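Local coordinates for protein DegQ (Legionella pneumophila, PDB 4YO1) that probably acts as a periplasmic serine endopeptidase and chaperone of the HtrA family, using a trypsin-like domain followed by PDZ domains to cleave proteins, at residues 101-106 / 127-132; 149-154 / 212-217; 250-253 / 259-262; 329-334 / 340-345. The protein carries 1 engineered substitution. All blocks are in the same frame, centred on the assembly; numbering follows the deposited sequence.

Contact 1: 101-106 / 127-132; sequences ITVTLQ and LKIDAK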
# COMPACT_ATOMS: atom_id res chain seq x y z
N ILE A 101 12.22 31.12 -0.92
CA ILE A 101 11.52 30.03 -1.57
C ILE A 101 12.12 29.82 -2.94
O ILE A 101 11.99 30.65 -3.82
CB ILE A 101 10.04 30.35 -1.75
CG1 ILE A 101 9.37 30.57 -0.40
CG2 ILE A 101 9.36 29.23 -2.49
CD1 ILE A 101 7.97 31.09 -0.49
N THR A 102 12.80 28.70 -3.11
CA THR A 102 13.36 28.39 -4.42
C THR A 102 12.73 27.16 -5.06
O THR A 102 12.60 26.10 -4.44
CB THR A 102 14.90 28.27 -4.37
OG1 THR A 102 15.37 27.82 -5.65
CG2 THR A 102 15.34 27.30 -3.29
N VAL A 103 12.33 27.32 -6.32
CA VAL A 103 11.67 26.29 -7.10
C VAL A 103 12.62 25.72 -8.14
O VAL A 103 13.28 26.45 -8.86
CB VAL A 103 10.40 26.84 -7.82
CG1 VAL A 103 10.20 26.20 -9.17
CG2 VAL A 103 9.15 26.60 -6.97
N THR A 104 12.64 24.40 -8.25
CA THR A 104 13.46 23.74 -9.24
C THR A 104 12.51 22.94 -10.13
O THR A 104 11.69 22.17 -9.64
CB THR A 104 14.59 22.91 -8.60
OG1 THR A 104 14.04 21.92 -7.74
CG2 THR A 104 15.53 23.80 -7.82
N LEU A 105 12.62 23.14 -11.43
CA LEU A 105 11.77 22.49 -12.42
C LEU A 105 12.23 21.11 -12.80
O LEU A 105 13.09 20.54 -12.16
CB LEU A 105 11.70 23.32 -13.70
CG LEU A 105 11.19 24.75 -13.58
CD1 LEU A 105 11.08 25.34 -14.98
CD2 LEU A 105 9.85 24.77 -12.89
N GLN A 106 11.62 20.56 -13.85
CA GLN A 106 11.99 19.23 -14.29
C GLN A 106 13.31 19.30 -15.06
O GLN A 106 14.19 18.46 -14.88
CB GLN A 106 10.91 18.60 -15.17
CG GLN A 106 11.24 17.17 -15.60
CD GLN A 106 10.39 16.70 -16.76
OE1 GLN A 106 9.37 17.31 -17.09
NE2 GLN A 106 10.81 15.62 -17.40
N LEU A 127 2.21 30.39 -5.29
CA LEU A 127 3.46 31.08 -5.59
C LEU A 127 3.48 31.52 -7.05
O LEU A 127 2.85 30.89 -7.90
CB LEU A 127 4.65 30.16 -5.32
CG LEU A 127 4.69 29.35 -4.02
CD1 LEU A 127 5.85 28.39 -4.04
CD2 LEU A 127 4.76 30.24 -2.79
N LYS A 128 4.20 32.60 -7.34
CA LYS A 128 4.32 33.05 -8.72
C LYS A 128 5.75 32.89 -9.21
O LYS A 128 6.70 33.07 -8.46
CB LYS A 128 3.84 34.50 -8.89
CG LYS A 128 3.53 34.87 -10.35
CD LYS A 128 2.97 36.28 -10.47
CE LYS A 128 2.48 36.57 -11.88
NZ LYS A 128 1.69 37.84 -11.94
N ILE A 129 5.87 32.54 -10.48
CA ILE A 129 7.15 32.38 -11.13
C ILE A 129 7.18 33.33 -12.32
O ILE A 129 6.21 33.42 -13.09
CB ILE A 129 7.39 30.89 -11.53
CG1 ILE A 129 8.62 30.32 -10.81
CG2 ILE A 129 7.54 30.70 -13.03
CD1 ILE A 129 8.41 30.07 -9.33
N ASP A 130 8.25 34.10 -12.44
CA ASP A 130 8.39 35.05 -13.55
C ASP A 130 9.22 34.42 -14.66
O ASP A 130 10.32 34.89 -14.97
CB ASP A 130 9.00 36.37 -13.08
CG ASP A 130 7.97 37.28 -12.42
OD1 ASP A 130 6.76 37.02 -12.57
OD2 ASP A 130 8.37 38.27 -11.77
N ALA A 131 8.69 33.34 -15.23
CA ALA A 131 9.38 32.59 -16.27
C ALA A 131 8.43 32.11 -17.37
O ALA A 131 7.20 32.14 -17.21
CB ALA A 131 10.11 31.41 -15.67
N LYS A 132 9.00 31.66 -18.48
CA LYS A 132 8.23 31.24 -19.64
C LYS A 132 8.60 29.82 -20.08
O LYS A 132 9.47 29.19 -19.48
CB LYS A 132 8.43 32.22 -20.79
CG LYS A 132 8.60 33.67 -20.35
CD LYS A 132 7.88 34.64 -21.27
CE LYS A 132 7.84 36.03 -20.65
NZ LYS A 132 7.34 35.98 -19.25
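I101 meets L127, and V103 meets I129, through aliphatic branches alone: no ring, amide or carboxylate enters the interface, so it has no flat group with faces or edges to describe. The I101-L127 pair is made by two methyl-to-methyl approaches. CG2 of I101 lies 3.9 Å from CD1 of L127, and CD1 of the isoleucine is 4.0 Å from CD2 of the leucine, which places the forked end of L127 against two different arms of I101 as the side chains pass at a slant. The first torsion of I101 (chi1 -61°) sets CG1 beside the backbone N and turns CG2 anti to it, presenting both arms to the leucine. The second pair is thinner, with CD1 of I129 reaching 4.1 Å from CB of V103.

The CA atoms of V103 and I129 are 8.6 Å apart, too far for neighbouring strands. Strand 110-119 runs between strands 98-104 and 124-128, bonding to I101 and V103 through A113 and L111, while L115 packs on L127. The four residues are buried inside the first six-stranded barrel of the chymotrypsin-like fold. The L127 side chain is about 11 Å from those of H93 and D123, the predicted charge-relay residues. With hydrocarbon on both sides and 172 Å² buried in total, the contact implies hydrophobic cohesion across the barrel interior, without a directional polar bond.

Contact 2: 149-154 / 212-217; sequences DYVVAI and ELIGIN. With CD (cadmium ion), chain B.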
# COMPACT_ATOMS: atom_id res chain seq x y z
N ASP A 149 -11.96 4.75 -7.28
CA ASP A 149 -11.17 5.27 -8.37
C ASP A 149 -9.70 5.10 -8.04
O ASP A 149 -9.29 5.37 -6.91
CB ASP A 149 -11.46 6.76 -8.58
CG ASP A 149 -12.80 7.01 -9.24
OD1 ASP A 149 -13.25 6.17 -10.05
OD2 ASP A 149 -13.42 8.05 -8.96
N TYR A 150 -8.91 4.64 -9.00
CA TYR A 150 -7.47 4.52 -8.80
C TYR A 150 -6.88 5.91 -8.75
O TYR A 150 -7.49 6.87 -9.18
CB TYR A 150 -6.81 3.70 -9.91
CG TYR A 150 -7.34 2.28 -9.99
CD1 TYR A 150 -7.06 1.37 -8.99
CD2 TYR A 150 -8.11 1.87 -11.07
CE1 TYR A 150 -7.56 0.08 -9.06
CE2 TYR A 150 -8.59 0.60 -11.15
CZ TYR A 150 -8.32 -0.29 -10.15
OH TYR A 150 -8.81 -1.57 -10.24
N VAL A 151 -5.66 6.00 -8.23
CA VAL A 151 -5.13 7.30 -7.85
C VAL A 151 -3.62 7.22 -7.65
O VAL A 151 -3.11 6.23 -7.12
CB VAL A 151 -5.86 7.78 -6.58
CG1 VAL A 151 -4.92 7.88 -5.39
CG2 VAL A 151 -6.60 9.06 -6.87
N VAL A 152 -2.90 8.24 -8.10
CA VAL A 152 -1.45 8.28 -7.94
C VAL A 152 -0.95 9.60 -7.37
O VAL A 152 -1.26 10.68 -7.89
CB VAL A 152 -0.73 7.96 -9.26
CG1 VAL A 152 0.71 8.52 -9.26
CG2 VAL A 152 -0.72 6.45 -9.50
N ALA A 153 -0.16 9.51 -6.31
CA ALA A 153 0.38 10.68 -5.64
C ALA A 153 1.80 10.95 -6.11
O ALA A 153 2.73 10.24 -5.75
CB ALA A 153 0.36 10.48 -4.14
N ILE A 154 1.98 12.01 -6.89
CA ILE A 154 3.29 12.36 -7.44
C ILE A 154 3.92 13.52 -6.69
O ILE A 154 3.23 14.37 -6.13
CB ILE A 154 3.20 12.79 -8.91
CG1 ILE A 154 2.20 11.93 -9.66
CG2 ILE A 154 4.57 12.73 -9.57
CD1 ILE A 154 1.87 12.53 -11.01
N GLU A 212 -5.39 12.90 -15.03
CA GLU A 212 -5.99 14.19 -14.75
C GLU A 212 -5.72 14.53 -13.30
O GLU A 212 -5.85 13.70 -12.40
CB GLU A 212 -7.50 14.17 -15.03
CG GLU A 212 -7.91 13.32 -16.22
CD GLU A 212 -9.38 13.45 -16.58
OE1 GLU A 212 -10.08 14.31 -16.03
OE2 GLU A 212 -9.84 12.68 -17.43
N LEU A 213 -5.31 15.77 -13.08
CA LEU A 213 -5.06 16.29 -11.75
C LEU A 213 -6.36 16.45 -10.99
O LEU A 213 -7.17 17.33 -11.31
CB LEU A 213 -4.34 17.64 -11.85
CG LEU A 213 -4.18 18.42 -10.54
CD1 LEU A 213 -3.19 17.73 -9.61
CD2 LEU A 213 -3.78 19.85 -10.84
N ILE A 214 -6.57 15.62 -9.98
CA ILE A 214 -7.81 15.68 -9.21
C ILE A 214 -7.64 16.18 -7.79
O ILE A 214 -8.63 16.34 -7.07
CB ILE A 214 -8.51 14.31 -9.14
CG1 ILE A 214 -7.48 13.21 -8.93
CG2 ILE A 214 -9.29 14.07 -10.40
CD1 ILE A 214 -7.83 12.28 -7.84
N GLY A 215 -6.41 16.43 -7.38
CA GLY A 215 -6.17 16.87 -6.02
C GLY A 215 -4.74 17.24 -5.69
O GLY A 215 -3.81 16.85 -6.41
N ILE A 216 -4.58 17.98 -4.60
CA ILE A 216 -3.26 18.39 -4.13
C ILE A 216 -2.89 17.73 -2.80
O ILE A 216 -3.65 17.79 -1.84
CB ILE A 216 -3.19 19.92 -3.96
CG1 ILE A 216 -3.47 20.62 -5.29
CG2 ILE A 216 -1.83 20.33 -3.44
CD1 ILE A 216 -2.41 20.37 -6.35
N ASN A 217 -1.72 17.09 -2.75
CA ASN A 217 -1.34 16.31 -1.58
C ASN A 217 -1.13 17.17 -0.34
O ASN A 217 -0.68 18.30 -0.45
CB ASN A 217 -0.10 15.48 -1.88
CG ASN A 217 -0.27 14.60 -3.10
OD1 ASN A 217 -1.39 14.28 -3.49
ND2 ASN A 217 0.85 14.20 -3.70
CD CD B . -12.03 13.12 -16.76
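V151 and I214 are brought together by the first torsion of the isoleucine, chi1 41°, which puts CG1 between the backbone N and the carbonyl carbon and carries CD1 to 3.6 Å from CG2 of V151. N217 takes another setting, chi1 -55°, with CG beside its own backbone N, and its amide nitrogen ND2 comes 3.8 Å from CB of A153. The same ND2 is 3.4 Å from the carbonyl O of I154, but the angle is too poor for a hydrogen bond; its partner is the carbonyl O of N201. That bond ties the contact to the active-site loop, since the side chain of N217 is about 5 Å from that of A202, an engineered alanine at the predicted charge-relay position. At the other end E212, extended beyond CG, chelates a cadmium ion with both carboxylate oxygens, OE1 at 2.4 Å and OE2 at 2.3 Å.

The axes of strands 150-154 and 213-217 approach to 8.0 Å at 38°, a separation that excludes direct pairing. Strand 205-207 lies between them in the second barrel: its A205 and V207 bond to the backbone of I154 and V152, while I214 and G215 both face L206 in a classic beta bulge. L206 also packs against V151 and N217. Strand 168-176 flanks strand 150-155 on its other side, and F171 of the second subunit meets Y150 edge-to-face.

Contact 3: 250-253 / 259-262; sequences GSIH and IFVQ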
# COMPACT_ATOMS: atom_id res chain seq x y z
N GLY A 250 -5.52 38.66 -3.23
CA GLY A 250 -4.31 38.65 -2.43
C GLY A 250 -4.52 38.03 -1.07
O GLY A 250 -3.66 38.09 -0.21
N SER A 251 -5.69 37.42 -0.88
CA SER A 251 -6.04 36.82 0.39
C SER A 251 -7.22 35.87 0.24
O SER A 251 -7.72 35.65 -0.86
CB SER A 251 -6.38 37.91 1.40
OG SER A 251 -7.19 38.92 0.80
N ILE A 252 -7.65 35.28 1.35
CA ILE A 252 -8.82 34.41 1.34
C ILE A 252 -9.43 34.28 2.72
O ILE A 252 -8.74 33.95 3.68
CB ILE A 252 -8.53 33.01 0.75
CG1 ILE A 252 -9.76 32.12 0.89
CG2 ILE A 252 -7.31 32.38 1.41
CD1 ILE A 252 -9.55 30.70 0.49
N HIS A 253 -10.72 34.52 2.81
CA HIS A 253 -11.41 34.55 4.09
C HIS A 253 -12.73 33.81 3.98
O HIS A 253 -13.61 34.20 3.22
CB HIS A 253 -11.63 36.00 4.53
CG HIS A 253 -10.37 36.81 4.58
ND1 HIS A 253 -9.72 37.09 5.76
CD2 HIS A 253 -9.65 37.40 3.60
CE1 HIS A 253 -8.64 37.82 5.50
NE2 HIS A 253 -8.58 38.02 4.20
N ILE A 259 -19.37 29.84 2.04
CA ILE A 259 -19.17 31.09 1.30
C ILE A 259 -17.81 31.69 1.61
O ILE A 259 -17.20 31.41 2.64
CB ILE A 259 -20.26 32.14 1.57
CG1 ILE A 259 -19.95 32.91 2.85
CG2 ILE A 259 -21.62 31.49 1.62
CD1 ILE A 259 -20.59 34.26 2.88
N PHE A 260 -17.35 32.51 0.68
CA PHE A 260 -16.07 33.20 0.82
C PHE A 260 -16.36 34.69 0.87
O PHE A 260 -17.13 35.20 0.04
CB PHE A 260 -15.15 32.88 -0.36
CG PHE A 260 -14.61 31.47 -0.38
CD1 PHE A 260 -15.41 30.39 -0.05
CD2 PHE A 260 -13.30 31.23 -0.75
CE1 PHE A 260 -14.92 29.10 -0.08
CE2 PHE A 260 -12.80 29.94 -0.78
CZ PHE A 260 -13.61 28.88 -0.44
N VAL A 261 -15.76 35.38 1.83
CA VAL A 261 -15.95 36.83 1.91
C VAL A 261 -14.65 37.62 1.74
O VAL A 261 -13.55 37.08 1.87
CB VAL A 261 -16.70 37.26 3.18
CG1 VAL A 261 -18.17 36.89 3.08
CG2 VAL A 261 -16.07 36.64 4.42
N GLN A 262 -14.81 38.90 1.43
CA GLN A 262 -13.68 39.77 1.19
C GLN A 262 -13.96 41.14 1.79
O GLN A 262 -15.11 41.50 2.05
CB GLN A 262 -13.43 39.88 -0.31
CG GLN A 262 -11.99 40.19 -0.69
CD GLN A 262 -11.05 39.04 -0.40
OE1 GLN A 262 -9.85 39.24 -0.20
NE2 GLN A 262 -11.59 37.83 -0.35
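I252 and F260 form the closely packed, buried part of this contact, whereas H253 lies at its partly exposed margin. CD1 of I252 comes to 3.6 Å from CE2 of F260, meeting the ring at a slant that is neither face-on nor edge-on. Extension of I252, with CG1 anti to the backbone N (chi1 175°), lets the tip arrive there, and V242 of helix 236-249 packs against the same isoleucine. On the margin, at the edge of the H253 ring lie OG of S251, in the ring plane, and OE1 of Q262, 4.2 Å from CD2, while CB of H253 rests 3.5 Å from the carbonyl O of V261.

Two hydrogen bonds hold the segments together. The amide N of V261 donates to O of H253 at 2.8 Å, 157° at the hydrogen and nearly in line with the C=O. The hydroxyl OG of S251 donates to OE1 of Q262 at 2.9 Å; the Q262 chain, bent at chi2 (69°), folds its amide back toward the serine. Q245 and F249 of the helix touch this glutamine as well.

The segment 250-253 leaves the helix that follows the protease barrels, and strand 259-263 enters the PDZ sheet. A buried amide oxygen supplied with a donor, beside one backbone bond and one apolar pair, implies a mixed polar and apolar seam at this junction between the protease and PDZ parts.

Contact 4: 329-334 / 340-345; sequences TAKIKI and PLTLDV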
# COMPACT_ATOMS: atom_id res chain seq x y z
N THR A 329 -30.92 29.93 14.01
CA THR A 329 -31.45 30.87 13.04
C THR A 329 -30.65 32.16 13.14
O THR A 329 -30.56 32.77 14.21
CB THR A 329 -32.94 31.18 13.31
OG1 THR A 329 -33.05 32.12 14.39
CG2 THR A 329 -33.69 29.90 13.67
N ALA A 330 -30.05 32.58 12.03
CA ALA A 330 -29.27 33.81 12.00
C ALA A 330 -29.83 34.79 10.97
O ALA A 330 -29.87 34.49 9.77
CB ALA A 330 -27.81 33.50 11.71
N LYS A 331 -30.27 35.95 11.44
CA LYS A 331 -30.79 36.99 10.57
C LYS A 331 -29.68 37.89 10.06
O LYS A 331 -29.12 38.68 10.81
CB LYS A 331 -31.83 37.84 11.30
CG LYS A 331 -33.23 37.24 11.35
CD LYS A 331 -34.23 38.22 11.95
CE LYS A 331 -35.67 37.77 11.74
NZ LYS A 331 -36.04 37.72 10.29
N ILE A 332 -29.36 37.78 8.78
CA ILE A 332 -28.27 38.57 8.23
C ILE A 332 -28.71 39.58 7.17
O ILE A 332 -29.12 39.22 6.06
CB ILE A 332 -27.10 37.68 7.73
CG1 ILE A 332 -27.52 36.80 6.55
CG2 ILE A 332 -26.62 36.77 8.84
CD1 ILE A 332 -26.40 35.94 6.05
N LYS A 333 -28.62 40.85 7.53
CA LYS A 333 -28.87 41.92 6.58
C LYS A 333 -27.83 41.86 5.47
O LYS A 333 -26.63 41.76 5.73
CB LYS A 333 -28.83 43.28 7.27
CG LYS A 333 -30.17 43.80 7.76
CD LYS A 333 -30.02 45.17 8.42
CE LYS A 333 -31.37 45.81 8.70
NZ LYS A 333 -31.24 47.21 9.20
N ILE A 334 -28.30 41.90 4.23
CA ILE A 334 -27.42 41.97 3.08
C ILE A 334 -27.85 43.16 2.24
O ILE A 334 -28.83 43.83 2.55
CB ILE A 334 -27.52 40.71 2.20
CG1 ILE A 334 -28.85 40.70 1.44
CG2 ILE A 334 -27.35 39.46 3.05
CD1 ILE A 334 -29.03 39.49 0.56
N PRO A 340 -31.88 46.50 0.33
CA PRO A 340 -31.55 45.73 1.53
C PRO A 340 -32.45 44.51 1.69
O PRO A 340 -33.66 44.59 1.46
CB PRO A 340 -31.81 46.72 2.66
CG PRO A 340 -32.90 47.59 2.13
CD PRO A 340 -32.67 47.70 0.65
N LEU A 341 -31.86 43.38 2.06
CA LEU A 341 -32.63 42.19 2.37
C LEU A 341 -32.30 41.73 3.76
O LEU A 341 -31.56 42.38 4.49
CB LEU A 341 -32.34 41.06 1.38
CG LEU A 341 -32.82 41.19 -0.06
CD1 LEU A 341 -34.24 41.74 -0.11
CD2 LEU A 341 -31.86 42.05 -0.89
N THR A 342 -32.85 40.58 4.11
CA THR A 342 -32.55 39.92 5.36
C THR A 342 -32.70 38.45 5.05
O THR A 342 -33.63 38.06 4.35
CB THR A 342 -33.54 40.33 6.46
OG1 THR A 342 -33.65 41.76 6.49
CG2 THR A 342 -33.08 39.83 7.81
N LEU A 343 -31.79 37.63 5.55
CA LEU A 343 -31.77 36.23 5.18
C LEU A 343 -31.70 35.33 6.40
O LEU A 343 -30.75 35.41 7.18
CB LEU A 343 -30.59 35.94 4.25
CG LEU A 343 -30.71 36.47 2.82
CD1 LEU A 343 -29.46 36.16 2.01
CD2 LEU A 343 -31.94 35.91 2.13
N ASP A 344 -32.71 34.49 6.58
CA ASP A 344 -32.73 33.56 7.70
C ASP A 344 -31.83 32.37 7.36
O ASP A 344 -32.06 31.69 6.37
CB ASP A 344 -34.16 33.07 7.96
CG ASP A 344 -35.14 34.21 8.18
OD1 ASP A 344 -34.77 35.23 8.79
OD2 ASP A 344 -36.30 34.08 7.73
N VAL A 345 -30.80 32.14 8.17
CA VAL A 345 -29.80 31.12 7.84
C VAL A 345 -29.47 30.13 8.96
O VAL A 345 -29.52 30.46 10.14
CB VAL A 345 -28.48 31.74 7.34
CG1 VAL A 345 -27.83 30.83 6.34
CG2 VAL A 345 -28.72 33.10 6.71
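I332, I334, L343 and V345 form the apolar centre of an antiparallel beta hairpin in the PDZ domain, and L341 extends it at a partly exposed margin. CD1 of I334 is 3.7 Å from CD1 of L343, and its CG1 lies 3.5 Å from CB of L341, so one isoleucine is laid obliquely against two leucines. In I334 the torsion chi1 of 72° sets CG1 between the backbone N and the carbonyl carbon, which swings the ethyl arm over toward the partner strand. Further along the same face I332 crosses V345 at about a right angle, with CD1 of I332 3.7 Å from CG2 of V345. L297 and I306 pack on I332, and M257 and A295 on V345, which places the I332-V345 part of this face against the domain.

Outward from the side chains comes the backbone. A330, I332 and I334 form hydrogen-bonded pairs with V345, L343 and L341, six bonds in all. The bond from N of I334 to O of L341, at 3.3 Å, is weak, while N of L341 returns to O of I334 at 3.1 Å. The strand axes run at 158°, consistent with a slightly twisted antiparallel pair.

The opposite face carries K331, K333, T342 and D344, all exposed. K331 and D344 lie side by side, pointing the same way; the lysine chain bends at its last torsion, and its NZ forms a salt bridge with OD1 of D344 at 3.2 Å, on the syn lone pair.

From the N terminus, contact 1 comes first, spanning 20 residues that include strand 110-119 and joining two strands of the first barrel. Contact 2 then closes a long excursion of 57 residues within the second barrel; its centre is about 22 Å from that of contact 1. Contact 3 follows, with a connection of five residues between its segments, where the chain passes from the helix after the barrels into the PDZ sheet. Contact 4, again across five residues, pairs two strands at the far end of that sheet, its centre about 20 Å from the centre of contact 3. The four loops run in series: none encloses or crosses another.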